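Local coordinates for glucan-binding protein C, GbpC (Streptococcus mutans UA159, PDB 5UQZ) that binds glucan at the streptococcal cell surface and probably mediates both sucrose-dependent and sucrose-independent adherence, here as its calcium-bearing beta-supersandwich region, at residues K119-F124 / N171-P176; I67-A72 / D175-I180. All coordinates share one frame; numbering follows the deposited sequence.

Contact 1: K119-F124 / N171-P176; sequences KEDTWF and NLFHDP
The side-chain amide of Asn171 lies flat against the indole of Trp123, the two planes only 12° apart. Its CB sits 3.6 Å from the centroid of the six-membered ring, a CH-pi contact almost on the ring normal, and the amide continues over CE2, with OD1 toward NE1 and ND2 above CZ2. With CG anti to the backbone N (chi1 -172°), Asn171 lays its amide along the indole face. The stack does not depend on a hydrogen bond, since OD1 meets NE1 at a poor angle. ND2 donates instead to a water that in turn donates to Asp121 OD2.

Asp121 turns its carboxylate across the end of the pairing. OD1 accepts from His174 N at 2.9 Å, on its anti side and with a fairly straight N-H (163°), and accepts a second hydrogen bond, from a water that also accepts from Asp175 N. OD2 lies at the edge of the Phe173 ring, 3.5 Å from CD1, with carboxylate and ring nearly perpendicular. The imidazole of His174 has Lys119 O over the centre of one face, while its ND1 is hydrogen-bonded to Ala72 O.

On the sheet face carrying Thr122 and Leu172, Phe124 CE2 packs 3.7 Å from Leu172 CB, and strand 73-77 covers this side through Ile76. Thr122 and Leu172 form an antiparallel hydrogen-bonded pair, with N to O distances of 2.9 Å from Thr122 N to Leu172 O and 2.8 Å from Leu172 N to Thr122 O; Trp123 and Asn171 are the adjoining non-hydrogen-bonded pair. This is the end of an antiparallel strand pair, where an aspartate side chain accepts the next main-chain N-H, at the margin of a four-stranded sheet in the beta-supersandwich.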
loop_
_atom_site.group_PDB
_atom_site.type_symbol
_atom_site.label_atom_id
_atom_site.label_comp_id
_atom_site.label_asym_id
_atom_site.label_seq_id
_atom_site.Cartn_x
_atom_site.Cartn_y
_atom_site.Cartn_z
ATOM N N LYS A 119 21.200 -11.188 -2.464
ATOM C CA LYS A 119 20.765 -10.709 -1.163
ATOM C C LYS A 119 20.257 -9.274 -1.174
ATOM O O LYS A 119 19.891 -8.772 -0.102
ATOM C CB LYS A 119 21.897 -10.844 -0.147
ATOM C CG LYS A 119 22.402 -12.306 -0.048
ATOM C CD LYS A 119 23.439 -12.480 1.080
ATOM C CE LYS A 119 24.700 -11.691 0.883
ATOM N NZ LYS A 119 25.444 -12.027 -0.370
ATOM N N GLU A 120 20.201 -8.608 -2.336
ATOM C CA GLU A 120 19.798 -7.203 -2.351
ATOM C C GLU A 120 18.624 -6.961 -3.295
ATOM O O GLU A 120 18.309 -7.762 -4.194
ATOM C CB GLU A 120 20.942 -6.269 -2.686
ATOM C CG GLU A 120 21.366 -6.456 -4.106
ATOM C CD GLU A 120 22.584 -5.593 -4.507
ATOM O OE1 GLU A 120 22.658 -4.435 -4.080
ATOM O OE2 GLU A 120 23.455 -6.047 -5.268
ATOM N N ASP A 121 17.923 -5.863 -3.003
ATOM C CA ASP A 121 16.858 -5.416 -3.886
ATOM C C ASP A 121 17.405 -5.278 -5.301
ATOM O O ASP A 121 18.530 -4.834 -5.499
ATOM C CB ASP A 121 16.323 -4.060 -3.420
ATOM C CG ASP A 121 15.701 -4.075 -2.039
ATOM O OD1 ASP A 121 15.314 -5.148 -1.516
ATOM O OD2 ASP A 121 15.546 -2.974 -1.484
ATOM N N THR A 122 16.600 -5.666 -6.286
ATOM C CA THR A 122 17.056 -5.763 -7.674
ATOM C C THR A 122 16.178 -4.911 -8.572
ATOM O O THR A 122 14.970 -4.865 -8.393
ATOM C CB THR A 122 16.955 -7.258 -8.065
ATOM O OG1 THR A 122 17.851 -8.010 -7.211
ATOM C CG2 THR A 122 17.348 -7.532 -9.502
ATOM N N TRP A 123 16.739 -4.265 -9.571
ATOM C CA TRP A 123 15.996 -3.392 -10.485
ATOM C C TRP A 123 16.056 -3.960 -11.894
ATOM O O TRP A 123 17.138 -4.369 -12.352
ATOM C CB TRP A 123 16.642 -2.004 -10.498
ATOM C CG TRP A 123 16.388 -1.141 -9.317
ATOM C CD1 TRP A 123 17.080 -1.155 -8.113
ATOM C CD2 TRP A 123 15.438 -0.077 -9.212
ATOM N NE1 TRP A 123 16.599 -0.162 -7.283
ATOM C CE2 TRP A 123 15.597 0.515 -7.934
ATOM C CE3 TRP A 123 14.472 0.428 -10.076
ATOM C CZ2 TRP A 123 14.827 1.590 -7.529
ATOM C CZ3 TRP A 123 13.703 1.482 -9.675
ATOM C CH2 TRP A 123 13.876 2.049 -8.407
ATOM N N PHE A 124 14.929 -3.902 -12.596
ATOM C CA PHE A 124 14.885 -4.387 -13.965
ATOM C C PHE A 124 13.672 -3.805 -14.663
ATOM O O PHE A 124 12.752 -3.294 -14.020
ATOM C CB PHE A 124 14.867 -5.932 -14.063
ATOM C CG PHE A 124 13.845 -6.605 -13.191
ATOM C CD1 PHE A 124 12.526 -6.734 -13.595
ATOM C CD2 PHE A 124 14.227 -7.119 -11.960
ATOM C CE1 PHE A 124 11.595 -7.400 -12.759
ATOM C CE2 PHE A 124 13.313 -7.760 -11.145
ATOM C CZ PHE A 124 11.999 -7.894 -11.567
ATOM N N ASN A 171 11.428 -2.158 -9.077
ATOM C CA ASN A 171 12.306 -2.402 -7.939
ATOM C C ASN A 171 11.706 -3.611 -7.223
ATOM O O ASN A 171 10.583 -3.533 -6.691
ATOM C CB ASN A 171 12.293 -1.164 -7.052
ATOM C CG ASN A 171 13.305 -1.219 -5.932
ATOM O OD1 ASN A 171 14.176 -2.106 -5.850
ATOM N ND2 ASN A 171 13.220 -0.221 -5.074
ATOM N N LEU A 172 12.396 -4.745 -7.320
ATOM C CA LEU A 172 11.956 -5.990 -6.735
ATOM C C LEU A 172 12.668 -6.169 -5.404
ATOM O O LEU A 172 13.898 -6.336 -5.345
ATOM C CB LEU A 172 12.312 -7.144 -7.668
ATOM C CG LEU A 172 11.943 -8.538 -7.169
ATOM C CD1 LEU A 172 10.477 -8.766 -7.255
ATOM C CD2 LEU A 172 12.661 -9.626 -8.032
ATOM N N PHE A 173 11.914 -6.170 -4.311
ATOM C CA PHE A 173 12.553 -6.264 -2.983
ATOM C C PHE A 173 13.017 -7.675 -2.701
ATOM O O PHE A 173 12.345 -8.661 -3.040
ATOM C CB PHE A 173 11.512 -5.814 -1.949
ATOM C CG PHE A 173 11.130 -4.350 -2.148
ATOM C CD1 PHE A 173 12.084 -3.336 -1.923
ATOM C CD2 PHE A 173 9.893 -4.006 -2.698
ATOM C CE1 PHE A 173 11.750 -2.016 -2.150
ATOM C CE2 PHE A 173 9.580 -2.681 -2.933
ATOM C CZ PHE A 173 10.514 -1.688 -2.659
ATOM N N HIS A 174 14.168 -7.798 -2.030
ATOM C CA HIS A 174 14.624 -9.150 -1.705
ATOM C C HIS A 174 13.730 -9.794 -0.650
ATOM O O HIS A 174 13.671 -11.021 -0.583
ATOM C CB HIS A 174 16.099 -9.183 -1.323
ATOM C CG HIS A 174 16.414 -8.539 -0.020
ATOM N ND1 HIS A 174 16.428 -9.258 1.152
ATOM C CD2 HIS A 174 16.698 -7.262 0.303
ATOM C CE1 HIS A 174 16.723 -8.436 2.148
ATOM N NE2 HIS A 174 16.923 -7.229 1.652
ATOM N N ASP A 175 13.034 -8.978 0.164
ATOM C CA ASP A 175 12.048 -9.483 1.113
ATOM C C ASP A 175 10.710 -9.628 0.384
ATOM O O ASP A 175 10.096 -8.614 0.013
ATOM C CB ASP A 175 11.943 -8.512 2.293
ATOM C CG ASP A 175 10.905 -8.948 3.341
ATOM O OD1 ASP A 175 10.048 -9.793 3.046
ATOM O OD2 ASP A 175 10.922 -8.397 4.455
ATOM N N PRO A 176 10.211 -10.861 0.178
ATOM C CA PRO A 176 9.006 -11.036 -0.649
ATOM C C PRO A 176 7.767 -10.431 -0.021
ATOM O O PRO A 176 6.766 -10.237 -0.727
ATOM C CB PRO A 176 8.863 -12.574 -0.778
ATOM C CG PRO A 176 9.558 -13.083 0.447
ATOM C CD PRO A 176 10.715 -12.146 0.698
HETATM O O HOH W 1 13.631 -5.794 0.721
HETATM O O HOH W 2 15.473 -0.799 -3.123
#

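Contact 2: I67-A72 / D175-I180; sequences INEPEA and DPTKTI
Asp175 extends its CG anti to the backbone N (chi1 179°), which carries the carboxylate across to Glu69, while Thr177 places OG1 between its own N and carbonyl carbon (chi1 70°), close to the same carboxylate. The outcome is an Asx turn joined to a neighbouring loop. Asp175 OD1 accepts from Thr177 N at 2.9 Å and from Thr177 OG1 at 2.7 Å, both from one face of the carboxylate and well out of its plane. Two bonds to a single oxygen fix the rotation of the group and present OD2 to the segment 67-72.

OD2 then accepts from Glu69 N at 3.0 Å, the donor lying 45° above the carboxylate plane. Glu69 begins a type I beta turn that ends at Ala72. Its own carboxylate leads away to Ser142 and to the backbone N atoms of Val140 and Asn141, so the two acidic groups diverge, and of the Glu69 side chain it is CB that comes near Asp175 OD1, at 3.5 Å.

Further contacts flank this link. The CB of Thr177 is directed at the segment 67-72; CG2 lies against the backbone of Ile67, and OG1 is 3.3 Å from Ile67 O. Farther along 67-72, where the chain turns into strand 73-77, the methyl CB of Ala72 rests 3.7 Å from CD of the Pro176 ring.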
loop_
_atom_site.group_PDB
_atom_site.type_symbol
_atom_site.label_atom_id
_atom_site.label_comp_id
_atom_site.label_asym_id
_atom_site.label_seq_id
_atom_site.Cartn_x
_atom_site.Cartn_y
_atom_site.Cartn_z
ATOM N N ILE A 67 5.090 -11.935 7.162
ATOM C CA ILE A 67 5.079 -10.495 7.376
ATOM C C ILE A 67 6.420 -9.837 7.319
ATOM O O ILE A 67 6.511 -8.644 7.004
ATOM C CB ILE A 67 4.342 -10.101 8.642
ATOM C CG1 ILE A 67 4.291 -8.587 8.811
ATOM C CG2 ILE A 67 4.917 -10.705 9.739
ATOM C CD1 ILE A 67 3.863 -7.864 7.438
ATOM N N ASN A 68 7.465 -10.546 7.652
ATOM C CA ASN A 68 8.780 -9.898 7.768
ATOM C C ASN A 68 9.833 -10.925 7.389
ATOM O O ASN A 68 9.980 -11.880 8.131
ATOM C CB ASN A 68 8.900 -9.482 9.280
ATOM C CG ASN A 68 10.279 -9.029 9.731
ATOM O OD1 ASN A 68 10.872 -8.130 9.138
ATOM N ND2 ASN A 68 10.751 -9.587 10.875
ATOM N N GLU A 69 10.554 -10.739 6.275
ATOM C CA GLU A 69 11.591 -11.691 5.872
ATOM C C GLU A 69 12.811 -10.910 5.430
ATOM O O GLU A 69 13.178 -10.867 4.248
ATOM C CB GLU A 69 11.081 -12.639 4.780
ATOM C CG GLU A 69 10.057 -13.652 5.336
ATOM C CD GLU A 69 10.651 -14.588 6.401
ATOM O OE1 GLU A 69 11.893 -14.669 6.567
ATOM O OE2 GLU A 69 9.853 -15.280 7.095
ATOM N N PRO A 70 13.498 -10.278 6.389
ATOM C CA PRO A 70 14.564 -9.338 6.032
ATOM C C PRO A 70 15.860 -10.021 5.630
ATOM O O PRO A 70 16.787 -9.342 5.185
ATOM C CB PRO A 70 14.758 -8.509 7.329
ATOM C CG PRO A 70 14.386 -9.470 8.402
ATOM C CD PRO A 70 13.254 -10.325 7.838
ATOM N N GLU A 71 15.956 -11.341 5.751
ATOM C CA GLU A 71 17.144 -12.096 5.362
ATOM C C GLU A 71 16.976 -12.782 4.021
ATOM O O GLU A 71 17.891 -13.485 3.604
ATOM C CB GLU A 71 17.489 -13.176 6.424
ATOM C CG GLU A 71 17.600 -12.616 7.811
ATOM C CD GLU A 71 17.863 -13.667 8.871
ATOM O OE1 GLU A 71 18.511 -14.701 8.605
ATOM O OE2 GLU A 71 17.451 -13.445 10.030
ATOM N N ALA A 72 15.824 -12.644 3.383
ATOM C CA ALA A 72 15.551 -13.459 2.199
ATOM C C ALA A 72 16.479 -13.062 1.051
ATOM O O ALA A 72 16.906 -11.904 0.936
ATOM C CB ALA A 72 14.101 -13.304 1.788
ATOM N N ASP A 175 13.034 -8.978 0.164
ATOM C CA ASP A 175 12.048 -9.483 1.113
ATOM C C ASP A 175 10.710 -9.628 0.384
ATOM O O ASP A 175 10.096 -8.614 0.013
ATOM C CB ASP A 175 11.943 -8.512 2.293
ATOM C CG ASP A 175 10.905 -8.948 3.341
ATOM O OD1 ASP A 175 10.048 -9.793 3.046
ATOM O OD2 ASP A 175 10.922 -8.397 4.455
ATOM N N PRO A 176 10.211 -10.861 0.178
ATOM C CA PRO A 176 9.006 -11.036 -0.649
ATOM C C PRO A 176 7.767 -10.431 -0.021
ATOM O O PRO A 176 6.766 -10.237 -0.727
ATOM C CB PRO A 176 8.863 -12.574 -0.778
ATOM C CG PRO A 176 9.558 -13.083 0.447
ATOM C CD PRO A 176 10.715 -12.146 0.698
ATOM N N THR A 177 7.760 -10.149 1.286
ATOM C CA THR A 177 6.602 -9.521 1.902
ATOM C C THR A 177 6.482 -8.072 1.515
ATOM O O THR A 177 5.431 -7.464 1.796
ATOM C CB THR A 177 6.648 -9.682 3.437
ATOM O OG1 THR A 177 7.686 -8.878 3.980
ATOM C CG2 THR A 177 6.745 -11.125 3.868
ATOM N N LYS A 178 7.513 -7.494 0.863
ATOM C CA LYS A 178 7.436 -6.130 0.335
ATOM C C LYS A 178 7.074 -6.133 -1.148
ATOM O O LYS A 178 6.709 -5.099 -1.696
ATOM C CB LYS A 178 8.784 -5.436 0.546
ATOM C CG LYS A 178 9.097 -5.199 2.018
ATOM C CD LYS A 178 10.541 -4.718 2.192
ATOM C CE LYS A 178 10.872 -3.404 1.514
ATOM N NZ LYS A 178 12.308 -3.102 1.791
ATOM N N THR A 179 7.164 -7.290 -1.814
ATOM C CA THR A 179 6.700 -7.510 -3.183
ATOM C C THR A 179 7.391 -6.591 -4.186
ATOM O O THR A 179 8.587 -6.768 -4.385
ATOM C CB THR A 179 5.163 -7.523 -3.267
ATOM O OG1 THR A 179 4.580 -8.140 -2.099
ATOM C CG2 THR A 179 4.696 -8.269 -4.496
ATOM N N ILE A 180 6.690 -5.654 -4.835
ATOM C CA ILE A 180 7.277 -4.944 -5.965
ATOM C C ILE A 180 6.825 -3.489 -5.970
ATOM O O ILE A 180 5.668 -3.161 -5.654
ATOM C CB ILE A 180 6.808 -5.708 -7.200
ATOM C CG1 ILE A 180 7.366 -5.285 -8.480
ATOM C CG2 ILE A 180 5.324 -5.649 -7.435
ATOM C CD1 ILE A 180 6.661 -6.147 -9.625
#

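From the N terminus, the chain first passes through residues 67-72, runs into strand 73-77 and on to 119-124, and then returns by way of strands 132-137, 151-160 and 167-172 to 171-180. Contact 1 closes the shorter loop, from 119-124 to 171-176; contact 2 closes a longer one that encloses it, since 67-72 precedes 119-124 and its partner 175-180 ends later. Their second segments overlap at Asp175 and Pro176, and His174 of contact 1 also touches segment 67-72 through Pro70. Contact 2 ties the loop entering strand 73-77 of the large sheet to the turn between strands 167-172 and 180-184, while contact 1 joins strand 122-127 to strand 167-172 within the four-stranded sheet.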